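Local structure of xylosidase (Xanthomonas axonopodis pv. citri, 6XN2) at residues A28-L33 with P301-T306; T44-A49 with V98-Q103; H309-F314 with W318-H323; S325-G330 with L334-M339. The protein is a family 43 glycoside hydrolase that probably releases xylose from short xylo-oligosaccharides such as xylotriose. One frame throughout, in Å; residues are numbered along the deposited sequence.

Interaction 1 (A28-L33 with P301-T306)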
loop_
_atom_site.group_PDB
_atom_site.type_symbol
_atom_site.label_atom_id
_atom_site.label_comp_id
_atom_site.label_asym_id
_atom_site.label_seq_id
_atom_site.Cartn_x
_atom_site.Cartn_y
_atom_site.Cartn_z
ATOM N N ALA A 28 26.154 -5.491 12.942
ATOM C CA ALA A 28 25.844 -6.693 13.699
ATOM C C ALA A 28 24.447 -6.536 14.275
ATOM O O ALA A 28 23.822 -7.493 14.641
ATOM C CB ALA A 28 26.841 -6.927 14.804
ATOM N N SER A 29 23.953 -5.303 14.327
ATOM C CA SER A 29 22.615 -5.051 14.817
ATOM C C SER A 29 21.629 -5.531 13.772
ATOM O O SER A 29 20.583 -6.020 14.112
ATOM C CB SER A 29 22.427 -3.558 15.063
ATOM O OG SER A 29 21.397 -3.305 15.991
ATOM N N LEU A 30 21.984 -5.481 12.497
ATOM C CA LEU A 30 21.162 -5.989 11.433
ATOM C C LEU A 30 21.304 -7.481 11.323
ATOM O O LEU A 30 20.429 -8.148 10.835
ATOM C CB LEU A 30 21.550 -5.327 10.130
ATOM C CG LEU A 30 21.244 -6.001 8.808
ATOM C CD1 LEU A 30 19.799 -5.825 8.428
ATOM C CD2 LEU A 30 22.124 -5.373 7.763
ATOM N N GLN A 31 22.407 -8.027 11.800
ATOM C CA GLN A 31 22.475 -9.454 11.690
ATOM C C GLN A 31 21.619 -10.060 12.753
ATOM O O GLN A 31 20.987 -11.032 12.528
ATOM C CB GLN A 31 23.891 -9.970 11.770
ATOM C CG GLN A 31 24.002 -11.474 11.584
ATOM C CD GLN A 31 23.380 -11.995 10.307
ATOM O OE1 GLN A 31 22.925 -13.106 10.286
ATOM N NE2 GLN A 31 23.359 -11.203 9.254
ATOM N N ALA A 32 21.474 -9.431 13.896
ATOM C CA ALA A 32 20.579 -9.930 14.883
ATOM C C ALA A 32 19.172 -9.967 14.350
ATOM O O ALA A 32 18.495 -10.909 14.539
ATOM C CB ALA A 32 20.643 -9.097 16.120
ATOM N N LEU A 33 18.733 -8.922 13.678
ATOM C CA LEU A 33 17.387 -8.904 13.168
ATOM C C LEU A 33 17.153 -9.963 12.120
ATOM O O LEU A 33 16.138 -10.582 12.099
ATOM C CB LEU A 33 17.027 -7.535 12.662
ATOM C CG LEU A 33 17.131 -6.433 13.710
ATOM C CD1 LEU A 33 16.830 -5.079 13.110
ATOM C CD2 LEU A 33 16.210 -6.704 14.857
ATOM N N PRO A 301 8.440 -1.367 13.561
ATOM C CA PRO A 301 9.401 -0.982 12.548
ATOM C C PRO A 301 10.170 -2.079 11.876
ATOM O O PRO A 301 10.591 -2.979 12.508
ATOM C CB PRO A 301 10.326 -0.045 13.304
ATOM C CG PRO A 301 9.500 0.510 14.378
ATOM C CD PRO A 301 8.591 -0.580 14.785
ATOM N N VAL A 302 10.330 -1.957 10.581
ATOM C CA VAL A 302 11.086 -2.915 9.788
ATOM C C VAL A 302 12.455 -2.348 9.425
ATOM O O VAL A 302 12.680 -1.142 9.548
ATOM C CB VAL A 302 10.341 -3.287 8.495
ATOM C CG1 VAL A 302 9.051 -4.048 8.813
ATOM C CG2 VAL A 302 10.035 -2.026 7.687
ATOM N N VAL A 303 13.347 -3.197 8.938
ATOM C CA VAL A 303 14.653 -2.781 8.477
ATOM C C VAL A 303 14.454 -2.046 7.167
ATOM O O VAL A 303 13.726 -2.488 6.333
ATOM C CB VAL A 303 15.599 -3.980 8.296
ATOM C CG1 VAL A 303 16.819 -3.606 7.511
ATOM C CG2 VAL A 303 16.004 -4.532 9.626
ATOM N N GLY A 304 15.101 -0.905 7.010
ATOM C CA GLY A 304 14.915 -0.095 5.837
ATOM C C GLY A 304 13.994 1.045 6.209
ATOM O O GLY A 304 13.125 0.870 6.972
ATOM N N TRP A 305 14.159 2.195 5.611
ATOM C CA TRP A 305 13.370 3.343 6.051
ATOM C C TRP A 305 11.878 3.132 5.814
ATOM O O TRP A 305 11.066 3.389 6.701
ATOM C CB TRP A 305 13.826 4.619 5.351
ATOM C CG TRP A 305 13.351 5.873 6.030
ATOM C CD1 TRP A 305 14.046 6.625 6.941
ATOM C CD2 TRP A 305 12.082 6.527 5.859
ATOM N NE1 TRP A 305 13.291 7.696 7.344
ATOM C CE2 TRP A 305 12.083 7.662 6.695
ATOM C CE3 TRP A 305 10.947 6.261 5.081
ATOM C CZ2 TRP A 305 10.995 8.535 6.775
ATOM C CZ3 TRP A 305 9.862 7.130 5.162
ATOM C CH2 TRP A 305 9.895 8.251 6.005
ATOM N N THR A 306 11.522 2.653 4.629
ATOM C CA THR A 306 10.113 2.523 4.272
ATOM C C THR A 306 9.449 1.299 4.893
ATOM O O THR A 306 10.107 0.322 5.263
ATOM C CB THR A 306 9.912 2.464 2.738
ATOM O OG1 THR A 306 10.272 1.168 2.237
ATOM C CG2 THR A 306 10.738 3.537 2.050
#
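L30 and L33 stand one turn apart on the short helix 29-36 and both reach the isopropyl group of V303. The tight part is small and wholly apolar. L33 CD1 lies 3.6 Å from V303 CG2, and L30 CD1 lies 3.8 Å from V303 CG1. Each leucine is nearest to a different methyl of the valine. L30 CD1 is also 4.2 Å from V303 CG2. L33 is nearly straight, with CD1 anti to CA (chi2 177°), and this carries its methyl out to the valine. The L30 side chain meets V303 at about a right angle. The backbones stay well apart: the CA atoms of L30 and V303 are 7.8 Å from each other. No hydrogen bond crosses the contact. L33 and V303 are buried, and Y356 helps to cover this part: L33 packs on it, and its OH accepts a bond from V303 N.

The opposite character appears on the solvent side of the helix. A28, S29 and Q31 are exposed, and A28 and S29 are poorly ordered. The first turn is held by A32 N to A28 O at 3.1 Å, together with weaker bonds from Q31 N and L33 N.

The two leucines, spaced i and i+3, form the apolar side of an amphipathic helical turn. They dock this N-terminal helix on the loop between strands 292-299 and 310-314, which links two sheets of the five-bladed beta-propeller fold of family 43.

Interaction 2 (T44-A49 with V98-Q103)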
loop_
_atom_site.group_PDB
_atom_site.type_symbol
_atom_site.label_atom_id
_atom_site.label_comp_id
_atom_site.label_asym_id
_atom_site.label_seq_id
_atom_site.Cartn_x
_atom_site.Cartn_y
_atom_site.Cartn_z
ATOM N N THR A 44 13.430 -14.193 -3.676
ATOM C CA THR A 44 14.747 -13.639 -3.561
ATOM C C THR A 44 15.431 -13.428 -4.852
ATOM O O THR A 44 16.485 -12.906 -4.852
ATOM C CB THR A 44 15.707 -14.530 -2.777
ATOM O OG1 THR A 44 15.760 -15.806 -3.388
ATOM C CG2 THR A 44 15.279 -14.672 -1.405
ATOM N N HIS A 45 14.843 -13.817 -5.961
ATOM C CA HIS A 45 15.504 -13.633 -7.239
ATOM C C HIS A 45 15.347 -12.252 -7.832
ATOM O O HIS A 45 15.955 -11.933 -8.797
ATOM C CB HIS A 45 15.099 -14.684 -8.241
ATOM C CG HIS A 45 13.643 -14.717 -8.530
ATOM N ND1 HIS A 45 12.729 -15.236 -7.658
ATOM C CD2 HIS A 45 12.942 -14.309 -9.605
ATOM C CE1 HIS A 45 11.525 -15.149 -8.179
ATOM N NE2 HIS A 45 11.627 -14.589 -9.362
ATOM N N LEU A 46 14.473 -11.469 -7.236
ATOM C CA LEU A 46 14.270 -10.102 -7.596
ATOM C C LEU A 46 13.869 -9.338 -6.346
ATOM O O LEU A 46 13.372 -9.894 -5.431
ATOM C CB LEU A 46 13.248 -9.982 -8.697
ATOM C CG LEU A 46 11.776 -9.967 -8.400
ATOM C CD1 LEU A 46 11.038 -9.527 -9.635
ATOM C CD2 LEU A 46 11.306 -11.325 -8.015
ATOM N N TYR A 47 14.170 -8.064 -6.308
ATOM C CA TYR A 47 13.763 -7.247 -5.180
ATOM C C TYR A 47 12.309 -6.826 -5.353
ATOM O O TYR A 47 11.892 -6.432 -6.443
ATOM C CB TYR A 47 14.673 -6.024 -5.036
ATOM C CG TYR A 47 16.055 -6.350 -4.509
ATOM C CD1 TYR A 47 16.230 -6.804 -3.207
ATOM C CD2 TYR A 47 17.182 -6.196 -5.308
ATOM C CE1 TYR A 47 17.489 -7.105 -2.712
ATOM C CE2 TYR A 47 18.451 -6.489 -4.822
ATOM C CZ TYR A 47 18.593 -6.940 -3.519
ATOM O OH TYR A 47 19.838 -7.238 -3.017
ATOM N N THR A 48 11.535 -6.932 -4.281
ATOM C CA THR A 48 10.106 -6.642 -4.326
ATOM C C THR A 48 9.697 -5.791 -3.126
ATOM O O THR A 48 10.289 -5.897 -2.053
ATOM C CB THR A 48 9.260 -7.932 -4.331
ATOM O OG1 THR A 48 9.584 -8.719 -3.176
ATOM C CG2 THR A 48 9.518 -8.756 -5.593
ATOM N N ALA A 49 8.685 -4.947 -3.303
ATOM C CA ALA A 49 8.222 -4.081 -2.220
ATOM C C ALA A 49 6.724 -3.836 -2.325
ATOM O O ALA A 49 6.100 -4.246 -3.295
ATOM C CB ALA A 49 8.972 -2.761 -2.236
ATOM N N VAL A 98 5.975 -19.594 -3.655
ATOM C CA VAL A 98 5.577 -18.394 -4.386
ATOM C C VAL A 98 6.070 -18.419 -5.828
ATOM O O VAL A 98 7.262 -18.598 -6.078
ATOM C CB VAL A 98 6.109 -17.126 -3.703
ATOM C CG1 VAL A 98 5.883 -15.910 -4.590
ATOM C CG2 VAL A 98 5.447 -16.945 -2.354
ATOM N N GLU A 99 5.151 -18.241 -6.774
ATOM C CA GLU A 99 5.498 -18.237 -8.192
ATOM C C GLU A 99 5.685 -16.819 -8.701
ATOM O O GLU A 99 4.878 -15.943 -8.408
ATOM C CB GLU A 99 4.415 -18.916 -9.035
ATOM C CG GLU A 99 3.700 -20.076 -8.369
ATOM C CD GLU A 99 2.444 -20.487 -9.124
ATOM O OE1 GLU A 99 1.381 -20.602 -8.477
ATOM O OE2 GLU A 99 2.518 -20.693 -10.357
ATOM N N ASP A 100 6.678 -16.612 -9.540
ATOM C CA ASP A 100 6.900 -15.347 -10.186
ATOM C C ASP A 100 6.263 -15.524 -11.549
ATOM O O ASP A 100 6.784 -16.191 -12.384
ATOM C CB ASP A 100 8.380 -15.063 -10.358
ATOM C CG ASP A 100 8.659 -13.721 -11.000
ATOM O OD1 ASP A 100 7.751 -13.087 -11.504
ATOM O OD2 ASP A 100 9.797 -13.302 -10.981
ATOM N N LEU A 101 5.135 -14.893 -11.765
ATOM C CA LEU A 101 4.397 -15.047 -13.012
ATOM C C LEU A 101 4.950 -14.129 -14.101
ATOM O O LEU A 101 4.411 -14.065 -15.204
ATOM C CB LEU A 101 2.906 -14.787 -12.792
ATOM C CG LEU A 101 2.243 -15.797 -11.850
ATOM C CD1 LEU A 101 0.745 -15.563 -11.742
ATOM C CD2 LEU A 101 2.532 -17.207 -12.320
ATOM N N GLY A 102 6.031 -13.441 -13.815
ATOM C CA GLY A 102 6.663 -12.601 -14.793
ATOM C C GLY A 102 6.303 -11.141 -14.838
ATOM O O GLY A 102 5.492 -10.714 -14.119
ATOM N N GLN A 103 6.953 -10.417 -15.732
ATOM C CA GLN A 103 6.696 -8.971 -15.876
ATOM C C GLN A 103 5.372 -8.774 -16.595
ATOM O O GLN A 103 5.151 -9.419 -17.594
ATOM C CB GLN A 103 7.816 -8.310 -16.650
ATOM C CG GLN A 103 7.762 -6.809 -16.559
ATOM C CD GLN A 103 8.829 -6.225 -17.432
ATOM O OE1 GLN A 103 9.981 -6.162 -17.056
ATOM N NE2 GLN A 103 8.436 -5.806 -18.614
#
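H45 and D100 are joined by a hydrogen bond between imidazole and carboxylate. H45 NE2 donates to D100 OD2 at 2.8 Å, with an angle of 154° at the hydrogen. The acceptor lies close to the imidazole plane. OD2 uses its anti lone pair, the one pointing away from OD1. Ring and carboxylate planes are turned 38° apart, so the two groups are not coplanar. D100 CG is anti to the backbone N (chi1 -178°), which extends the carboxylate towards the histidine.

A second polar bond stays within 98-103. G102 N donates to D100 OD1 at 2.9 Å, from above the carboxylate plane. This closes an Asx turn and restrains the rotation of the carboxylate. H87 ND1, on strand 85-91, is a further hydrogen-bond partner of OD1.

The remaining contacts are van der Waals. D100 CB lies at the edge of the H45 ring, 3.4 Å from NE2. L46 CD2 sits above one face of the same ring, offset toward its rim, and is 3.9 Å from D100 OD2. L46 also packs on H66 and H87. The contact ties the loop leading into strand 47-56 to strand 99-106; these are the two outer strands of one four-stranded sheet.

Both carboxylate oxygens are engaged, and two histidines bond to them. The negative charge of D100 would probably favour protonation of H45, although the exposed position of H45 should soften the effect.

Interaction 3 (H309-F314 with W318-H323)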
loop_
_atom_site.group_PDB
_atom_site.type_symbol
_atom_site.label_atom_id
_atom_site.label_comp_id
_atom_site.label_asym_id
_atom_site.label_seq_id
_atom_site.Cartn_x
_atom_site.Cartn_y
_atom_site.Cartn_z
ATOM N N HIS A 309 2.419 -2.242 3.212
ATOM C CA HIS A 309 1.768 -3.499 3.449
ATOM C C HIS A 309 0.398 -3.699 2.869
ATOM O O HIS A 309 -0.149 -2.829 2.291
ATOM C CB HIS A 309 1.506 -3.543 4.941
ATOM C CG HIS A 309 0.286 -2.775 5.342
ATOM N ND1 HIS A 309 0.127 -1.444 5.066
ATOM C CD2 HIS A 309 -0.877 -3.178 5.887
ATOM C CE1 HIS A 309 -1.052 -1.049 5.486
ATOM N NE2 HIS A 309 -1.684 -2.083 5.979
ATOM N N SER A 310 -0.089 -4.918 2.958
ATOM C CA SER A 310 -1.494 -5.168 2.707
ATOM C C SER A 310 -1.987 -6.207 3.704
ATOM O O SER A 310 -1.189 -6.882 4.357
ATOM C CB SER A 310 -1.734 -5.607 1.261
ATOM O OG SER A 310 -1.079 -6.819 0.954
ATOM N N ILE A 311 -3.302 -6.310 3.829
ATOM C CA ILE A 311 -3.926 -7.281 4.715
ATOM C C ILE A 311 -4.973 -8.063 3.934
ATOM O O ILE A 311 -5.883 -7.482 3.334
ATOM C CB ILE A 311 -4.569 -6.602 5.933
ATOM C CG1 ILE A 311 -3.494 -5.972 6.823
ATOM C CG2 ILE A 311 -5.430 -7.598 6.705
ATOM C CD1 ILE A 311 -4.050 -5.029 7.865
ATOM N N CYS A 312 -4.826 -9.378 3.923
ATOM C CA CYS A 312 -5.685 -10.182 3.029
ATOM C C CYS A 312 -6.075 -11.513 3.661
ATOM O O CYS A 312 -5.246 -12.131 4.282
ATOM C CB CYS A 312 -4.886 -10.478 1.772
ATOM S SG CYS A 312 -5.774 -11.448 0.540
ATOM N N LEU A 313 -7.323 -11.905 3.480
ATOM C CA LEU A 313 -7.822 -13.190 4.004
ATOM C C LEU A 313 -7.633 -14.259 2.934
ATOM O O LEU A 313 -8.069 -14.047 1.826
ATOM C CB LEU A 313 -9.298 -13.023 4.347
ATOM C CG LEU A 313 -10.016 -14.272 4.838
ATOM C CD1 LEU A 313 -9.357 -14.813 6.083
ATOM C CD2 LEU A 313 -11.469 -13.965 5.102
ATOM N N PHE A 314 -6.955 -15.342 3.286
ATOM C CA PHE A 314 -6.731 -16.474 2.391
ATOM C C PHE A 314 -7.169 -17.745 3.114
ATOM O O PHE A 314 -6.505 -18.186 4.049
ATOM C CB PHE A 314 -5.260 -16.566 1.984
ATOM C CG PHE A 314 -5.000 -17.471 0.808
ATOM C CD1 PHE A 314 -6.025 -17.840 -0.048
ATOM C CD2 PHE A 314 -3.723 -17.942 0.556
ATOM C CE1 PHE A 314 -5.781 -18.666 -1.136
ATOM C CE2 PHE A 314 -3.472 -18.770 -0.525
ATOM C CZ PHE A 314 -4.501 -19.131 -1.372
ATOM N N TRP A 318 -6.106 -14.743 8.027
ATOM C CA TRP A 318 -5.735 -13.392 7.601
ATOM C C TRP A 318 -4.223 -13.278 7.598
ATOM O O TRP A 318 -3.553 -13.793 8.495
ATOM C CB TRP A 318 -6.309 -12.312 8.519
ATOM C CG TRP A 318 -7.753 -12.018 8.355
ATOM C CD1 TRP A 318 -8.776 -12.526 9.096
ATOM C CD2 TRP A 318 -8.346 -11.110 7.419
ATOM N NE1 TRP A 318 -9.969 -12.006 8.672
ATOM C CE2 TRP A 318 -9.735 -11.132 7.643
ATOM C CE3 TRP A 318 -7.838 -10.283 6.409
ATOM C CZ2 TRP A 318 -10.628 -10.366 6.892
ATOM C CZ3 TRP A 318 -8.728 -9.525 5.662
ATOM C CH2 TRP A 318 -10.103 -9.568 5.912
ATOM N N TYR A 319 -3.690 -12.544 6.660
ATOM C CA TYR A 319 -2.280 -12.332 6.641
ATOM C C TYR A 319 -1.920 -10.887 6.485
ATOM O O TYR A 319 -2.637 -10.152 5.899
ATOM C CB TYR A 319 -1.648 -13.039 5.461
ATOM C CG TYR A 319 -1.740 -14.508 5.457
ATOM C CD1 TYR A 319 -0.801 -15.276 6.072
ATOM C CD2 TYR A 319 -2.752 -15.128 4.812
ATOM C CE1 TYR A 319 -0.877 -16.632 6.053
ATOM C CE2 TYR A 319 -2.853 -16.488 4.789
ATOM C CZ TYR A 319 -1.914 -17.237 5.417
ATOM O OH TYR A 319 -2.026 -18.568 5.376
ATOM N N LEU A 320 -0.814 -10.517 7.100
ATOM C CA LEU A 320 -0.165 -9.243 6.856
ATOM C C LEU A 320 0.941 -9.472 5.832
ATOM O O LEU A 320 1.820 -10.314 6.034
ATOM C CB LEU A 320 0.420 -8.652 8.146
ATOM C CG LEU A 320 1.246 -7.378 7.922
ATOM C CD1 LEU A 320 0.320 -6.249 7.532
ATOM C CD2 LEU A 320 2.109 -6.983 9.121
ATOM N N PHE A 321 0.880 -8.750 4.722
ATOM C CA PHE A 321 1.977 -8.747 3.764
ATOM C C PHE A 321 2.741 -7.453 3.941
ATOM O O PHE A 321 2.141 -6.389 4.032
ATOM C CB PHE A 321 1.464 -8.881 2.334
ATOM C CG PHE A 321 0.881 -10.224 2.032
ATOM C CD1 PHE A 321 -0.387 -10.557 2.476
ATOM C CD2 PHE A 321 1.604 -11.158 1.307
ATOM C CE1 PHE A 321 -0.931 -11.805 2.197
ATOM C CE2 PHE A 321 1.064 -12.405 1.026
ATOM C CZ PHE A 321 -0.203 -12.721 1.476
ATOM N N TYR A 322 4.060 -7.535 4.012
ATOM C CA TYR A 322 4.851 -6.344 4.263
ATOM C C TYR A 322 6.187 -6.508 3.578
ATOM O O TYR A 322 6.373 -7.458 2.813
ATOM C CB TYR A 322 5.011 -6.101 5.768
ATOM C CG TYR A 322 5.721 -7.208 6.521
ATOM C CD1 TYR A 322 5.076 -8.411 6.808
ATOM C CD2 TYR A 322 7.032 -7.039 6.975
ATOM C CE1 TYR A 322 5.724 -9.426 7.495
ATOM C CE2 TYR A 322 7.690 -8.048 7.667
ATOM C CZ TYR A 322 7.028 -9.237 7.928
ATOM O OH TYR A 322 7.674 -10.243 8.615
ATOM N N HIS A 323 7.114 -5.588 3.825
ATOM C CA HIS A 323 8.460 -5.747 3.285
ATOM C C HIS A 323 9.528 -5.221 4.239
ATOM O O HIS A 323 9.235 -4.485 5.185
ATOM C CB HIS A 323 8.583 -5.066 1.907
ATOM C CG HIS A 323 8.567 -3.563 1.946
ATOM N ND1 HIS A 323 7.635 -2.811 1.259
ATOM C CD2 HIS A 323 9.385 -2.675 2.560
ATOM C CE1 HIS A 323 7.873 -1.528 1.463
ATOM N NE2 HIS A 323 8.924 -1.418 2.257
HETATM O O HOH W 1 -4.317 -19.495 4.519
#
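A two-stranded antiparallel beta hairpin pairs strand 310-314 with strand 317-324. S310 and F321 form one hydrogen-bonded pair: S310 N to F321 O is 2.9 Å and F321 N to S310 O is 2.8 Å. C312 and Y319 form the next, with C312 N to Y319 O at 3.0 Å and Y319 N to C312 O at 2.9 Å. Between and beyond them, I311 with L320 and L313 with W318 are non-hydrogen-bonded pairs.

W318 provides the main side-chain contact. Its indole folds back across the neighbouring strand, with CG beside its own backbone N (chi1 -76°). L313 CB sits 3.5 Å from the centroid of the six-membered ring, almost on its normal, a CH-pi contact. I311 CG2 comes 3.6 Å from W318 CE3. On the other face, F314 CB meets the edge of the Y319 ring, 3.7 Å from CE2. One water links Y319 OH to F314 O.

The face with C312 and F321 packs on L60 of strand 59-67, and S310 OG bonds to P51 O. The W318 side meets H262 and H264 of strand 257-264, while H309 NE2 bonds to S271 OG. The hairpin thus lies between two other sheets, and strand 336-342 pairs with the other edge of strand 317-324.

Interaction 4 (S325-G330 with L334-M339). With XYP (beta-D-xylopyranose), chain E.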
loop_
_atom_site.group_PDB
_atom_site.type_symbol
_atom_site.label_atom_id
_atom_site.label_comp_id
_atom_site.label_asym_id
_atom_site.label_seq_id
_atom_site.Cartn_x
_atom_site.Cartn_y
_atom_site.Cartn_z
ATOM N N SER A 325 14.247 -4.543 4.306
ATOM C CA SER A 325 15.467 -4.438 3.521
ATOM C C SER A 325 16.559 -5.389 3.999
ATOM O O SER A 325 17.740 -5.138 3.773
ATOM C CB SER A 325 15.979 -2.996 3.559
ATOM O OG SER A 325 15.095 -2.124 2.877
ATOM N N VAL A 326 16.171 -6.480 4.654
ATOM C CA VAL A 326 17.156 -7.383 5.242
ATOM C C VAL A 326 17.933 -8.119 4.154
ATOM O O VAL A 326 19.155 -8.197 4.214
ATOM C CB VAL A 326 16.495 -8.398 6.204
ATOM C CG1 VAL A 326 17.484 -9.487 6.600
ATOM C CG2 VAL A 326 15.974 -7.679 7.444
ATOM N N LEU A 327 17.221 -8.621 3.150
ATOM C CA LEU A 327 17.834 -9.359 2.045
ATOM C C LEU A 327 18.963 -8.573 1.378
ATOM O O LEU A 327 20.002 -9.133 1.026
ATOM C CB LEU A 327 16.771 -9.724 1.006
ATOM C CG LEU A 327 17.222 -10.414 -0.283
ATOM C CD1 LEU A 327 17.861 -11.774 -0.013
ATOM C CD2 LEU A 327 16.032 -10.567 -1.221
ATOM N N SER A 328 18.757 -7.268 1.232
ATOM C CA SER A 328 19.724 -6.389 0.582
ATOM C C SER A 328 20.814 -5.903 1.531
ATOM O O SER A 328 21.677 -5.112 1.136
ATOM C CB SER A 328 19.012 -5.181 -0.016
ATOM O OG SER A 328 18.542 -4.329 1.014
ATOM N N GLY A 329 20.765 -6.354 2.782
ATOM C CA GLY A 329 21.710 -5.899 3.790
ATOM C C GLY A 329 21.393 -4.526 4.364
ATOM O O GLY A 329 22.298 -3.777 4.738
ATOM N N GLY A 330 20.120 -4.184 4.424
ATOM C CA GLY A 330 19.725 -2.921 4.976
ATOM C C GLY A 330 19.570 -1.770 4.031
ATOM O O GLY A 330 19.452 -0.684 4.466
ATOM N N LEU A 334 16.261 -1.287 -1.855
ATOM C CA LEU A 334 16.241 -2.664 -2.350
ATOM C C LEU A 334 15.553 -3.569 -1.337
ATOM O O LEU A 334 16.156 -3.999 -0.350
ATOM C CB LEU A 334 17.661 -3.156 -2.635
ATOM C CG LEU A 334 18.454 -2.288 -3.615
ATOM C CD1 LEU A 334 19.889 -2.794 -3.734
ATOM C CD2 LEU A 334 17.768 -2.237 -4.983
ATOM N N ARG A 335 14.302 -3.849 -1.535
ATOM C CA ARG A 335 13.573 -4.553 -0.546
ATOM C C ARG A 335 13.169 -5.961 -0.928
ATOM O O ARG A 335 13.311 -6.340 -2.037
ATOM C CB ARG A 335 12.333 -3.696 -0.280
ATOM C CG ARG A 335 12.671 -2.266 0.099
ATOM C CD ARG A 335 11.544 -1.258 -0.020
ATOM N NE ARG A 335 11.315 -0.843 -1.367
ATOM C CZ ARG A 335 10.556 0.173 -1.725
ATOM N NH1 ARG A 335 9.928 0.895 -0.839
ATOM N NH2 ARG A 335 10.415 0.460 -2.982
ATOM N N SER A 336 12.438 -6.637 -0.062
ATOM C CA SER A 336 11.842 -7.936 -0.355
ATOM C C SER A 336 10.543 -8.052 0.428
ATOM O O SER A 336 10.488 -7.684 1.602
ATOM C CB SER A 336 12.788 -9.087 0.012
ATOM O OG SER A 336 12.718 -9.347 1.405
ATOM N N ILE A 337 9.499 -8.576 -0.204
ATOM C CA ILE A 337 8.228 -8.695 0.493
ATOM C C ILE A 337 8.169 -9.950 1.361
ATOM O O ILE A 337 8.884 -10.928 1.130
ATOM C CB ILE A 337 7.032 -8.680 -0.477
ATOM C CG1 ILE A 337 6.997 -9.951 -1.333
ATOM C CG2 ILE A 337 7.050 -7.382 -1.304
ATOM C CD1 ILE A 337 5.644 -10.212 -1.981
ATOM N N LYS A 338 7.322 -9.887 2.379
ATOM C CA LYS A 338 7.197 -10.932 3.377
ATOM C C LYS A 338 5.733 -11.097 3.756
ATOM O O LYS A 338 4.910 -10.226 3.463
ATOM C CB LYS A 338 8.022 -10.580 4.618
ATOM C CG LYS A 338 9.512 -10.443 4.373
ATOM C CD LYS A 338 10.233 -10.071 5.667
ATOM C CE LYS A 338 11.696 -10.481 5.624
ATOM N NZ LYS A 338 12.360 -10.222 6.938
ATOM N N MET A 339 5.393 -12.159 4.443
ATOM C CA MET A 339 4.046 -12.342 4.958
ATOM C C MET A 339 4.078 -12.934 6.346
ATOM O O MET A 339 5.002 -13.578 6.685
ATOM C CB MET A 339 3.183 -13.207 4.060
ATOM C CG MET A 339 3.574 -14.643 4.021
ATOM S SD MET A 339 2.782 -15.531 2.682
ATOM C CE MET A 339 1.115 -15.418 3.192
HETATM O O1 XYP E . 7.773 6.164 -0.508
HETATM C C1 XYP E . 7.663 4.818 -0.911
HETATM C C2 XYP E . 6.349 4.648 -1.644
HETATM C C3 XYP E . 6.302 3.395 -2.460
HETATM C C4 XYP E . 7.559 3.261 -3.293
HETATM C C5 XYP E . 8.758 3.331 -2.393
HETATM O O2 XYP E . 5.233 4.606 -0.766
HETATM O O3 XYP E . 5.179 3.606 -3.262
HETATM O O4 XYP E . 7.580 2.022 -3.927
HETATM O O5 XYP E . 8.786 4.552 -1.710
HETATM O O HOH W 2 14.475 -9.223 3.315
HETATM O O HOH W 3 15.631 -6.575 1.028
#
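R335 turns its guanidinium edge to the xylose, while its CG packs 3.7 Å from S325 OG. S325 OG is hydrogen-bonded to Q331 O. The sugar C5 lies in the guanidinium plane, 3.1 Å from R335 NH1. R335 NH2 gives a weak hydrogen bond to xylose O4 at 3.4 Å. The arginine chain bends at chi3 (-78°). A salt bridge from NE to D67 and a bond from NH1 to T306 OG1 help to hold its flat end.

S328 OG lies 2.8 Å from L334 O and 3.0 Å from S325 O. Its single proton could serve either carbonyl. S328 CB also touches L334 CB. Two waters bridge the segments: one joins L327 N to S336 OG, the other S328 N to L334 O. L327 CD2 packs 3.8 Å from S336 CB. Residues V326 to G329 form a type I turn, closed by G329 N to V326 O at 2.8 Å.

R335 belongs to the sugar pocket, where D50, D170, E257 and A119 also bond to the xylose. The turn is part of the loop that connects strand 317-324 with strand 336-342. S336 pairs by backbone with D324, and R335 with T48 of strand 47-56, so the contact sits where these three strands meet.

Overall arrangement
Along the chain, interaction 2 is nested inside the loop closed by interaction 1, and interactions 3 and 4 follow in turn. Interactions 1 and 4 are close, with centres about 9 Å apart, and join through V303 O to S325 N. Interactions 3 and 4 share a three-stranded sheet, in which strand 317-324 lies next to strand 336-342. Interaction 2 belongs to the N-terminal four-stranded sheet. Its centre is about 12 Å from that of interaction 4, and T48 OG1 bonds to I337 N. Early and late parts of the chain thus meet beside the xylose, consistent with closure of the propeller ring. T306 OG1 also reaches H323 NE2, linking interactions 1 and 3 near the pocket.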